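PDB 4K00: 1,4-dihydroxy-2-naphthoyl-CoA hydrolase from Synechocystis sp., which catalyses the hydrolysis of 1,4-dihydroxy-2-naphthoyl-CoA to 1,4-dihydroxy-2-naphthoate and CoA, a step in phylloquinone (vitamin K1) biosynthesis. Local coordinates for residues A[22-26]-A[27-31]; A[35-38]-A[39-42]; A[98-102]-A[103-107]; A[116-119]-A[120-123]. All blocks are in the same frame, centred on the assembly; numbering follows the deposited sequence.

Interaction 1 (A[22-26]-A[27-31])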
loop_
_atom_site.group_PDB
_atom_site.type_symbol
_atom_site.label_atom_id
_atom_site.label_comp_id
_atom_site.label_asym_id
_atom_site.label_seq_id
_atom_site.Cartn_x
_atom_site.Cartn_y
_atom_site.Cartn_z
ATOM N N GLY A 22 11.256 -8.067 9.072
ATOM C CA GLY A 22 10.493 -8.723 10.126
ATOM C C GLY A 22 9.716 -7.770 11.031
ATOM O O GLY A 22 9.154 -8.201 12.033
ATOM N N VAL A 23 9.677 -6.486 10.680
ATOM C CA VAL A 23 9.045 -5.463 11.523
ATOM C C VAL A 23 8.096 -4.585 10.695
ATOM O O VAL A 23 8.077 -4.664 9.464
ATOM C CB VAL A 23 10.095 -4.548 12.211
ATOM C CG1 VAL A 23 11.073 -5.361 13.057
ATOM C CG2 VAL A 23 10.842 -3.703 11.187
ATOM N N VAL A 24 7.309 -3.756 11.369
ATOM C CA VAL A 24 6.437 -2.794 10.671
ATOM C C VAL A 24 7.274 -1.807 9.847
ATOM O O VAL A 24 8.218 -1.201 10.350
ATOM C CB VAL A 24 5.534 -2.024 11.663
ATOM C CG1 VAL A 24 4.806 -0.890 10.967
ATOM C CG2 VAL A 24 4.543 -2.969 12.317
ATOM N N TYR A 25 6.939 -1.697 8.563
ATOM C CA TYR A 25 7.585 -0.765 7.632
ATOM C C TYR A 25 7.285 0.680 8.034
ATOM O O TYR A 25 6.163 0.995 8.438
ATOM C CB TYR A 25 7.048 -1.050 6.221
ATOM C CG TYR A 25 7.659 -0.269 5.090
ATOM C CD1 TYR A 25 8.976 -0.471 4.700
ATOM C CD2 TYR A 25 6.894 0.650 4.372
ATOM C CE1 TYR A 25 9.522 0.232 3.632
ATOM C CE2 TYR A 25 7.434 1.356 3.308
ATOM C CZ TYR A 25 8.745 1.147 2.941
ATOM O OH TYR A 25 9.298 1.851 1.875
ATOM N N PHE A 26 8.289 1.550 7.918
ATOM C CA PHE A 26 8.224 2.880 8.521
ATOM C C PHE A 26 6.952 3.606 8.089
ATOM O O PHE A 26 6.278 4.226 8.897
ATOM C CB PHE A 26 9.470 3.697 8.170
ATOM C CG PHE A 26 9.438 4.310 6.800
ATOM C CD1 PHE A 26 9.728 3.553 5.675
ATOM C CD2 PHE A 26 9.123 5.648 6.636
ATOM C CE1 PHE A 26 9.683 4.124 4.418
ATOM C CE2 PHE A 26 9.077 6.220 5.387
ATOM C CZ PHE A 26 9.358 5.452 4.273
ATOM N N ASN A 27 6.618 3.485 6.810
ATOM C CA ASN A 27 5.549 4.255 6.187
ATOM C C ASN A 27 4.185 3.789 6.657
ATOM O O ASN A 27 3.209 4.542 6.617
ATOM C CB ASN A 27 5.612 4.061 4.664
ATOM C CG ASN A 27 5.177 5.283 3.906
ATOM O OD1 ASN A 27 5.163 6.394 4.443
ATOM N ND2 ASN A 27 4.836 5.095 2.647
ATOM N N GLN A 28 4.113 2.533 7.086
ATOM C CA GLN A 28 2.862 1.993 7.621
ATOM C C GLN A 28 2.463 2.614 8.969
ATOM O O GLN A 28 1.277 2.774 9.236
ATOM C CB GLN A 28 2.903 0.460 7.703
ATOM C CG GLN A 28 2.947 -0.229 6.348
ATOM C CD GLN A 28 1.743 0.105 5.496
ATOM O OE1 GLN A 28 1.885 0.685 4.429
ATOM N NE2 GLN A 28 0.553 -0.235 5.974
ATOM N N PHE A 29 3.429 2.999 9.799
ATOM C CA PHE A 29 3.114 3.764 10.996
ATOM C C PHE A 29 2.420 5.086 10.646
ATOM O O PHE A 29 1.470 5.496 11.325
ATOM C CB PHE A 29 4.374 4.041 11.829
ATOM C CG PHE A 29 4.893 2.842 12.593
ATOM C CD1 PHE A 29 4.174 2.301 13.645
ATOM C CD2 PHE A 29 6.135 2.299 12.294
ATOM C CE1 PHE A 29 4.666 1.230 14.374
ATOM C CE2 PHE A 29 6.633 1.224 13.019
ATOM C CZ PHE A 29 5.900 0.691 14.061
ATOM N N LEU A 30 2.906 5.770 9.609
ATOM C CA LEU A 30 2.274 7.006 9.154
ATOM C C LEU A 30 0.876 6.757 8.625
ATOM O O LEU A 30 -0.017 7.584 8.836
ATOM C CB LEU A 30 3.096 7.698 8.064
ATOM C CG LEU A 30 4.046 8.797 8.518
ATOM C CD1 LEU A 30 4.785 9.377 7.320
ATOM C CD2 LEU A 30 3.317 9.891 9.301
ATOM N N GLN A 31 0.683 5.631 7.927
ATOM C CA GLN A 31 -0.652 5.218 7.476
ATOM C C GLN A 31 -1.586 5.071 8.689
ATOM O O GLN A 31 -2.735 5.519 8.656
ATOM C CB GLN A 31 -0.564 3.918 6.653
ATOM C CG GLN A 31 -1.887 3.306 6.214
ATOM C CD GLN A 31 -2.811 4.313 5.583
ATOM O OE1 GLN A 31 -2.365 5.235 4.890
ATOM N NE2 GLN A 31 -4.112 4.156 5.826
#

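Interaction 2 (A[35-38]-A[39-42])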
loop_
_atom_site.group_PDB
_atom_site.type_symbol
_atom_site.label_atom_id
_atom_site.label_comp_id
_atom_site.label_asym_id
_atom_site.label_seq_id
_atom_site.Cartn_x
_atom_site.Cartn_y
_atom_site.Cartn_z
ATOM N N GLU A 35 -5.148 6.944 9.557
ATOM C CA GLU A 35 -6.332 6.176 9.961
ATOM C C GLU A 35 -6.931 6.679 11.278
ATOM O O GLU A 35 -8.152 6.771 11.416
ATOM C CB GLU A 35 -6.002 4.694 10.094
ATOM C CG GLU A 35 -5.621 4.026 8.780
ATOM C CD GLU A 35 -5.111 2.607 8.970
ATOM O OE1 GLU A 35 -5.321 2.010 10.057
ATOM O OE2 GLU A 35 -4.487 2.081 8.024
ATOM N N ALA A 36 -6.073 6.995 12.242
ATOM C CA ALA A 36 -6.537 7.535 13.525
ATOM C C ALA A 36 -7.271 8.837 13.299
ATOM O O ALA A 36 -8.346 9.073 13.858
ATOM C CB ALA A 36 -5.354 7.763 14.461
ATOM N N TYR A 37 -6.679 9.678 12.459
ATOM C CA TYR A 37 -7.292 10.924 12.032
ATOM C C TYR A 37 -8.663 10.641 11.404
ATOM O O TYR A 37 -9.659 11.253 11.778
ATOM C CB TYR A 37 -6.340 11.661 11.090
ATOM C CG TYR A 37 -6.947 12.734 10.206
ATOM C CD1 TYR A 37 -7.599 13.832 10.745
ATOM C CD2 TYR A 37 -6.851 12.646 8.819
ATOM C CE1 TYR A 37 -8.150 14.806 9.923
ATOM C CE2 TYR A 37 -7.384 13.617 7.994
ATOM C CZ TYR A 37 -8.033 14.699 8.549
ATOM O OH TYR A 37 -8.578 15.660 7.719
ATOM N N GLU A 38 -8.716 9.677 10.491
ATOM C CA GLU A 38 -9.963 9.327 9.833
ATOM C C GLU A 38 -10.993 8.752 10.786
ATOM O O GLU A 38 -12.185 8.998 10.622
ATOM C CB GLU A 38 -9.723 8.368 8.662
ATOM C CG GLU A 38 -9.058 9.048 7.469
ATOM C CD GLU A 38 -8.705 8.063 6.377
ATOM O OE1 GLU A 38 -7.547 7.603 6.364
ATOM O OE2 GLU A 38 -9.587 7.775 5.541
ATOM N N SER A 39 -10.541 7.983 11.780
ATOM C CA SER A 39 -11.457 7.394 12.743
ATOM C C SER A 39 -12.008 8.488 13.655
ATOM O O SER A 39 -13.182 8.472 14.036
ATOM C CB SER A 39 -10.773 6.315 13.579
ATOM O OG SER A 39 -10.268 5.276 12.761
ATOM N N TRP A 40 -11.167 9.453 13.987
ATOM C CA TRP A 40 -11.624 10.575 14.777
ATOM C C TRP A 40 -12.697 11.357 14.001
ATOM O O TRP A 40 -13.750 11.680 14.542
ATOM C CB TRP A 40 -10.445 11.470 15.168
ATOM C CG TRP A 40 -10.868 12.763 15.755
ATOM C CD1 TRP A 40 -11.338 12.979 17.009
ATOM C CD2 TRP A 40 -10.888 14.025 15.093
ATOM N NE1 TRP A 40 -11.627 14.307 17.182
ATOM C CE2 TRP A 40 -11.366 14.971 16.016
ATOM C CE3 TRP A 40 -10.518 14.452 13.814
ATOM C CZ2 TRP A 40 -11.507 16.321 15.698
ATOM C CZ3 TRP A 40 -10.665 15.791 13.496
ATOM C CH2 TRP A 40 -11.153 16.711 14.438
ATOM N N LEU A 41 -12.428 11.636 12.727
ATOM C CA LEU A 41 -13.412 12.294 11.855
ATOM C C LEU A 41 -14.751 11.573 11.875
ATOM O O LEU A 41 -15.802 12.199 12.007
ATOM C CB LEU A 41 -12.909 12.329 10.401
ATOM C CG LEU A 41 -11.776 13.298 10.072
ATOM C CD1 LEU A 41 -11.349 13.124 8.621
ATOM C CD2 LEU A 41 -12.178 14.730 10.359
ATOM N N SER A 42 -14.700 10.252 11.725
ATOM C CA SER A 42 -15.896 9.413 11.730
ATOM C C SER A 42 -16.642 9.502 13.061
ATOM O O SER A 42 -17.869 9.602 13.092
ATOM C CB SER A 42 -15.504 7.958 11.452
ATOM O OG SER A 42 -16.637 7.120 11.372
#

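Interaction 3 (A[98-102]-A[103-107])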
loop_
_atom_site.group_PDB
_atom_site.type_symbol
_atom_site.label_atom_id
_atom_site.label_comp_id
_atom_site.label_asym_id
_atom_site.label_seq_id
_atom_site.Cartn_x
_atom_site.Cartn_y
_atom_site.Cartn_z
ATOM N N ILE A 98 2.311 6.565 19.039
ATOM C CA ILE A 98 1.981 5.162 18.789
ATOM C C ILE A 98 2.669 4.288 19.824
ATOM O O ILE A 98 3.889 4.364 20.013
ATOM C CB ILE A 98 2.399 4.704 17.374
ATOM C CG1 ILE A 98 1.832 5.653 16.321
ATOM C CG2 ILE A 98 1.919 3.279 17.110
ATOM C CD1 ILE A 98 2.314 5.365 14.911
ATOM N N SER A 99 1.879 3.461 20.496
ATOM C CA SER A 99 2.391 2.640 21.572
ATOM C C SER A 99 1.846 1.220 21.467
ATOM O O SER A 99 0.811 0.991 20.834
ATOM C CB SER A 99 2.009 3.248 22.923
ATOM O OG SER A 99 0.599 3.391 23.014
ATOM N N GLN A 100 2.536 0.279 22.104
ATOM C CA GLN A 100 1.979 -1.055 22.359
ATOM C C GLN A 100 0.835 -0.967 23.357
ATOM O O GLN A 100 0.947 -0.298 24.384
ATOM C CB GLN A 100 3.059 -1.979 22.901
ATOM C CG GLN A 100 4.185 -2.262 21.920
ATOM C CD GLN A 100 3.794 -3.281 20.866
ATOM O OE1 GLN A 100 2.707 -3.836 20.901
ATOM N NE2 GLN A 100 4.678 -3.515 19.917
ATOM N N ALA A 101 -0.271 -1.636 23.059
ATOM C CA ALA A 101 -1.464 -1.498 23.874
ATOM C C ALA A 101 -1.187 -2.019 25.280
ATOM O O ALA A 101 -1.634 -1.433 26.258
ATOM C CB ALA A 101 -2.636 -2.241 23.247
ATOM N N GLU A 102 -0.444 -3.114 25.380
ATOM C CA GLU A 102 -0.342 -3.840 26.648
ATOM C C GLU A 102 0.772 -3.275 27.526
ATOM O O GLU A 102 0.573 -3.019 28.711
ATOM C CB GLU A 102 -0.088 -5.325 26.387
ATOM C CG GLU A 102 -1.111 -5.974 25.467
ATOM C CD GLU A 102 -2.398 -6.349 26.182
ATOM O OE1 GLU A 102 -2.366 -6.531 27.422
ATOM O OE2 GLU A 102 -3.444 -6.463 25.502
ATOM N N SER A 103 1.944 -3.085 26.935
ATOM C CA SER A 103 3.113 -2.631 27.675
ATOM C C SER A 103 3.211 -1.105 27.742
ATOM O O SER A 103 3.941 -0.570 28.569
ATOM C CB SER A 103 4.379 -3.182 27.027
ATOM O OG SER A 103 4.618 -2.544 25.786
ATOM N N ALA A 104 2.495 -0.418 26.857
ATOM C CA ALA A 104 2.550 1.044 26.747
ATOM C C ALA A 104 3.907 1.554 26.250
ATOM O O ALA A 104 4.173 2.752 26.282
ATOM C CB ALA A 104 2.198 1.703 28.074
ATOM N N GLN A 105 4.757 0.654 25.773
ATOM C CA GLN A 105 5.988 1.068 25.111
ATOM C C GLN A 105 5.693 2.027 23.960
ATOM O O GLN A 105 4.932 1.694 23.053
ATOM C CB GLN A 105 6.738 -0.144 24.570
ATOM C CG GLN A 105 8.054 0.202 23.901
ATOM C CD GLN A 105 8.715 -1.001 23.261
ATOM O OE1 GLN A 105 8.047 -1.950 22.839
ATOM N NE2 GLN A 105 10.030 -0.966 23.178
ATOM N N LEU A 106 6.319 3.201 23.999
ATOM C CA LEU A 106 6.242 4.172 22.910
ATOM C C LEU A 106 7.086 3.751 21.704
ATOM O O LEU A 106 8.314 3.606 21.791
ATOM C CB LEU A 106 6.707 5.546 23.400
ATOM C CG LEU A 106 6.615 6.680 22.378
ATOM C CD1 LEU A 106 5.164 7.055 22.114
ATOM C CD2 LEU A 106 7.400 7.880 22.883
ATOM N N LEU A 107 6.422 3.584 20.572
ATOM C CA LEU A 107 7.085 3.139 19.346
ATOM C C LEU A 107 7.476 4.311 18.431
ATOM O O LEU A 107 8.518 4.274 17.773
ATOM C CB LEU A 107 6.164 2.187 18.603
ATOM C CG LEU A 107 5.682 0.988 19.410
ATOM C CD1 LEU A 107 4.726 0.146 18.574
ATOM C CD2 LEU A 107 6.869 0.170 19.884
HETATM O O HOH W 1 7.417 -3.339 20.273
#

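Interaction 4 (A[116-119]-A[120-123])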
loop_
_atom_site.group_PDB
_atom_site.type_symbol
_atom_site.label_atom_id
_atom_site.label_comp_id
_atom_site.label_asym_id
_atom_site.label_seq_id
_atom_site.Cartn_x
_atom_site.Cartn_y
_atom_site.Cartn_z
ATOM N N CYS A 116 -7.190 23.815 4.561
ATOM C CA CYS A 116 -8.354 23.895 3.715
ATOM C C CYS A 116 -8.078 24.869 2.587
ATOM O O CYS A 116 -7.672 26.002 2.835
ATOM C CB CYS A 116 -9.551 24.353 4.530
ATOM S SG CYS A 116 -11.077 24.465 3.588
ATOM N N ILE A 117 -8.290 24.417 1.351
ATOM C CA ILE A 117 -8.159 25.289 0.188
ATOM C C ILE A 117 -9.417 25.264 -0.677
ATOM O O ILE A 117 -10.057 24.221 -0.845
ATOM C CB ILE A 117 -6.942 24.920 -0.680
ATOM C CG1 ILE A 117 -7.005 23.454 -1.107
ATOM C CG2 ILE A 117 -5.652 25.185 0.076
ATOM C CD1 ILE A 117 -5.914 23.038 -2.074
ATOM N N ALA A 118 -9.762 26.425 -1.214
ATOM C CA ALA A 118 -10.835 26.525 -2.188
ATOM C C ALA A 118 -10.324 26.074 -3.548
ATOM O O ALA A 118 -9.189 26.372 -3.918
ATOM C CB ALA A 118 -11.350 27.946 -2.258
ATOM N N LEU A 119 -11.159 25.338 -4.274
ATOM C CA LEU A 119 -10.810 24.859 -5.610
ATOM C C LEU A 119 -11.626 25.627 -6.640
ATOM O O LEU A 119 -12.729 26.083 -6.345
ATOM C CB LEU A 119 -11.105 23.359 -5.728
ATOM C CG LEU A 119 -10.348 22.439 -4.776
ATOM C CD1 LEU A 119 -10.843 21.004 -4.906
ATOM C CD2 LEU A 119 -8.850 22.527 -5.034
ATOM N N PRO A 120 -11.088 25.781 -7.861
ATOM C CA PRO A 120 -9.868 25.172 -8.394
ATOM C C PRO A 120 -8.588 25.974 -8.130
ATOM O O PRO A 120 -7.490 25.490 -8.417
ATOM C CB PRO A 120 -10.144 25.127 -9.899
ATOM C CG PRO A 120 -11.021 26.296 -10.145
ATOM C CD PRO A 120 -11.825 26.529 -8.897
ATOM N N GLU A 121 -8.732 27.182 -7.588
ATOM C CA GLU A 121 -7.624 28.132 -7.489
ATOM C C GLU A 121 -6.589 27.723 -6.444
ATOM O O GLU A 121 -5.464 28.218 -6.457
ATOM C CB GLU A 121 -8.151 29.534 -7.180
ATOM C CG GLU A 121 -8.916 29.641 -5.872
ATOM C CD GLU A 121 -10.405 29.392 -6.042
ATOM O OE1 GLU A 121 -10.779 28.560 -6.898
ATOM O OE2 GLU A 121 -11.200 30.030 -5.319
ATOM N N ARG A 122 -6.972 26.818 -5.549
ATOM C CA ARG A 122 -6.072 26.298 -4.514
ATOM C C ARG A 122 -5.593 27.400 -3.562
ATOM O O ARG A 122 -4.431 27.429 -3.167
ATOM C CB ARG A 122 -4.871 25.555 -5.138
ATOM C CG ARG A 122 -5.250 24.353 -5.994
ATOM C CD ARG A 122 -4.058 23.444 -6.292
ATOM N NE ARG A 122 -3.670 22.621 -5.141
ATOM C CZ ARG A 122 -4.233 21.459 -4.808
ATOM N NH1 ARG A 122 -5.228 20.963 -5.532
ATOM N NH2 ARG A 122 -3.806 20.792 -3.738
ATOM N N LYS A 123 -6.504 28.290 -3.180
ATOM C CA LYS A 123 -6.194 29.350 -2.218
ATOM C C LYS A 123 -6.728 29.001 -0.828
ATOM O O LYS A 123 -7.798 28.408 -0.706
ATOM C CB LYS A 123 -6.797 30.676 -2.676
ATOM C CG LYS A 123 -5.950 31.416 -3.706
ATOM C CD LYS A 123 -6.042 32.926 -3.529
ATOM C CE LYS A 123 -4.751 33.626 -3.931
ATOM N NZ LYS A 123 -4.715 33.929 -5.386
#

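Interaction 1 (A[22-26]-A[27-31])
Val24 packs over the ring of Phe29, five residues further on. Its CG1 lies over one face, 3.6 Å from the centroid of the Phe29 ring, displaced toward the CE2 and CZ rim. CG1 stands opposite the backbone N of Val24 (chi1 171°), which turns this methyl to the ring. A second CH-pi contact joins neighbours. CB of Asn27 sits 4.0 Å from the centroid of the Phe26 ring, almost on the ring normal. CG of Phe26 is wedged between its own backbone N and carbonyl carbon (chi1 80°), and this lays one face of the ring over the backbone N of Asn27. The ring of Phe26 and the amide of Asn27 run side by side, their planes 22° apart. CD1 of Phe26 in turn lies over the centre of one face of the Tyr25 ring. The Tyr25 ring also reaches Asn27, with CE2 of Tyr25 3.5 Å from CB of Asn27.

This is the first turn of the long central helix of the hotdog fold. Gln28 N donates to Tyr25 O at 2.9 Å. The bond from Phe29 N to Phe26 O is weak.

Replacing Phe26 with an alanine would probably strip this cover from the Tyr25 ring and leave CB of Asn27 without its ring face. In the second shell, Phe26 meets His34 of the second subunit, and Tyr25 OH bonds Gln31 of that subunit. Asn27 ND2 bonds the backbone O of Asn27 of the second subunit, and Gln28 NE2 bonds Asp17. Tyr25 also touches Asp19, the predicted active-site residue.

Interaction 2 (A[35-38]-A[39-42])
Tyr37 and Leu41 make the tight side of this helix turn. CD1 of Leu41 lies over one face of the Tyr37 ring, shifted toward its rim, and comes within 3.7 Å of CZ of Tyr37. CG of Tyr37 lies opposite its backbone N (chi1 161°), which sends the ring outward, where Leu41 of the next turn can lie on its face. Trp40 adds a looser touch, with its CE3 4.3 Å from CD1 of Tyr37. The indole of Trp40 turns its edge to Tyr37 O, which lies near the indole plane. Trp131 of helix 129-136 and Leu48 of helix 48-54 each pack on both Tyr37 and Leu41, while Trp40 leans on Leu82 and Ile84 of strand 77-86.

These residues belong to helix 26-43, the long helix that the curved sheet of the hotdog fold wraps. Four consecutive i to i+4 bonds run through the turn. The straightest joins Leu41 N to Tyr37 O at 3.0 Å, with an angle of 168° at the hydrogen. Ser39 N donates to Glu35 O at 2.7 Å, and Ser42 N to Glu38 O at 3.0 Å.

The side with Ser39 and Ser42 is more polar but only partly exposed, since Tyr14 of the fourth subunit packs on Ser39. Ser39 OG folds back beside its own backbone N (chi1 -59°) and lies 2.9 Å from Glu35 O. The carboxylates of Glu35 and Glu38 are buried and find their partners outside the turn, Glu35 with Arg11 and Tyr9, Glu38 with His34 and the backbone N of Leu15 of the fourth subunit.

Interaction 3 (A[98-102]-A[103-107])
The hairpin between strands 91-100 and 106-118 closes here, with the side chain of Leu107 packed toward Ile98 and Gln100. Leu107 N donates to Ile98 O at 2.7 Å. Gln100 N donates in turn to Gln105 O at 2.9 Å. These two bonds flank Ser99 and Leu106, an antiparallel non-hydrogen-bonded pair.

The strands are neighbours in the antiparallel sheet of the hotdog fold, and the tip of their hairpin lies at the surface. There Ala104 N bonds Gln100 O at 2.9 Å. Ser103 OG accepts from Gln105 N, which makes an ST turn. The hydroxyl sits between the backbone N and carbonyl carbon of Ser103 (chi1 71°), with its oxygen 3.3 Å from CB of Gln100.

The side chains of Gln100 and Gln105 run side by side, their amide planes 32° apart. One water bridges them, accepting from Gln100 NE2 at 2.8 Å and donating to Gln105 OE1 at 3.0 Å. Gln100 NE2 also bonds Asp76.

On the same face, buried Leu107 brings CD1 to 3.9 Å from Gln100 NE2 and makes a loose contact with CG2 of Ile98. An alanine in place of Leu107 would probably open a gap beside Ile98 and under the side chain of Gln100. Ile98 continues inward onto Phe29 and Cys33 of helix 26-43.

Interaction 4 (A[116-119]-A[120-123])
The backbone bonds centre on Ala118. Its N donates to Lys123 O at 2.8 Å, with an angle of 157° at the hydrogen. Its O receives two weak bonds, from Arg122 N at 2.8 Å and from Lys123 N at 3.4 Å. CA of Ile117 adds a CH...O contact to Lys123 O. Also in the backbone, the peptide bond between Leu119 and Pro120 is cis and turns the chain sharply.

Van der Waals packing sets Ile117 and Leu119 against Arg122. CD1 of Ile117 lies over one face of the guanidinium, offset to its rim, 3.5 Å from NH2 of Arg122. The chain of Arg122 bends at chi3 (76°), which lays the flat group across this methyl. Leu119 runs alongside the arginine, with CD2 4.0 Å from NH1 of Arg122. Pro71 of the second subunit also packs on Arg122. Glu121 folds back toward the start of the turn, where its OE2 is 3.7 Å from CB of Ala118.

Arg122 and Lys123 both face Ala118. This is a G1 beta bulge, in a reversal that returns strand 106-118 to the short strand 123-124.

From the N terminus the four contacts come in series, and none nests in or crosses another. Interaction 1 turns the loop after strand 6-12 into helix 26-43. Interaction 2 lies further along the same helix, its centre about 18 Å away. Interaction 3 closes the hairpin of strands 91-100 and 106-118. It touches interaction 1, where CD1 of Ile98 packs on Phe29 O at 3.7 Å, tying the hairpin to the helix. Interaction 4 closes the turn at the far end of strand 106-118. Interactions 3 and 4 thus share that strand, with centres about 39 Å apart on opposite sides of the chain's centre.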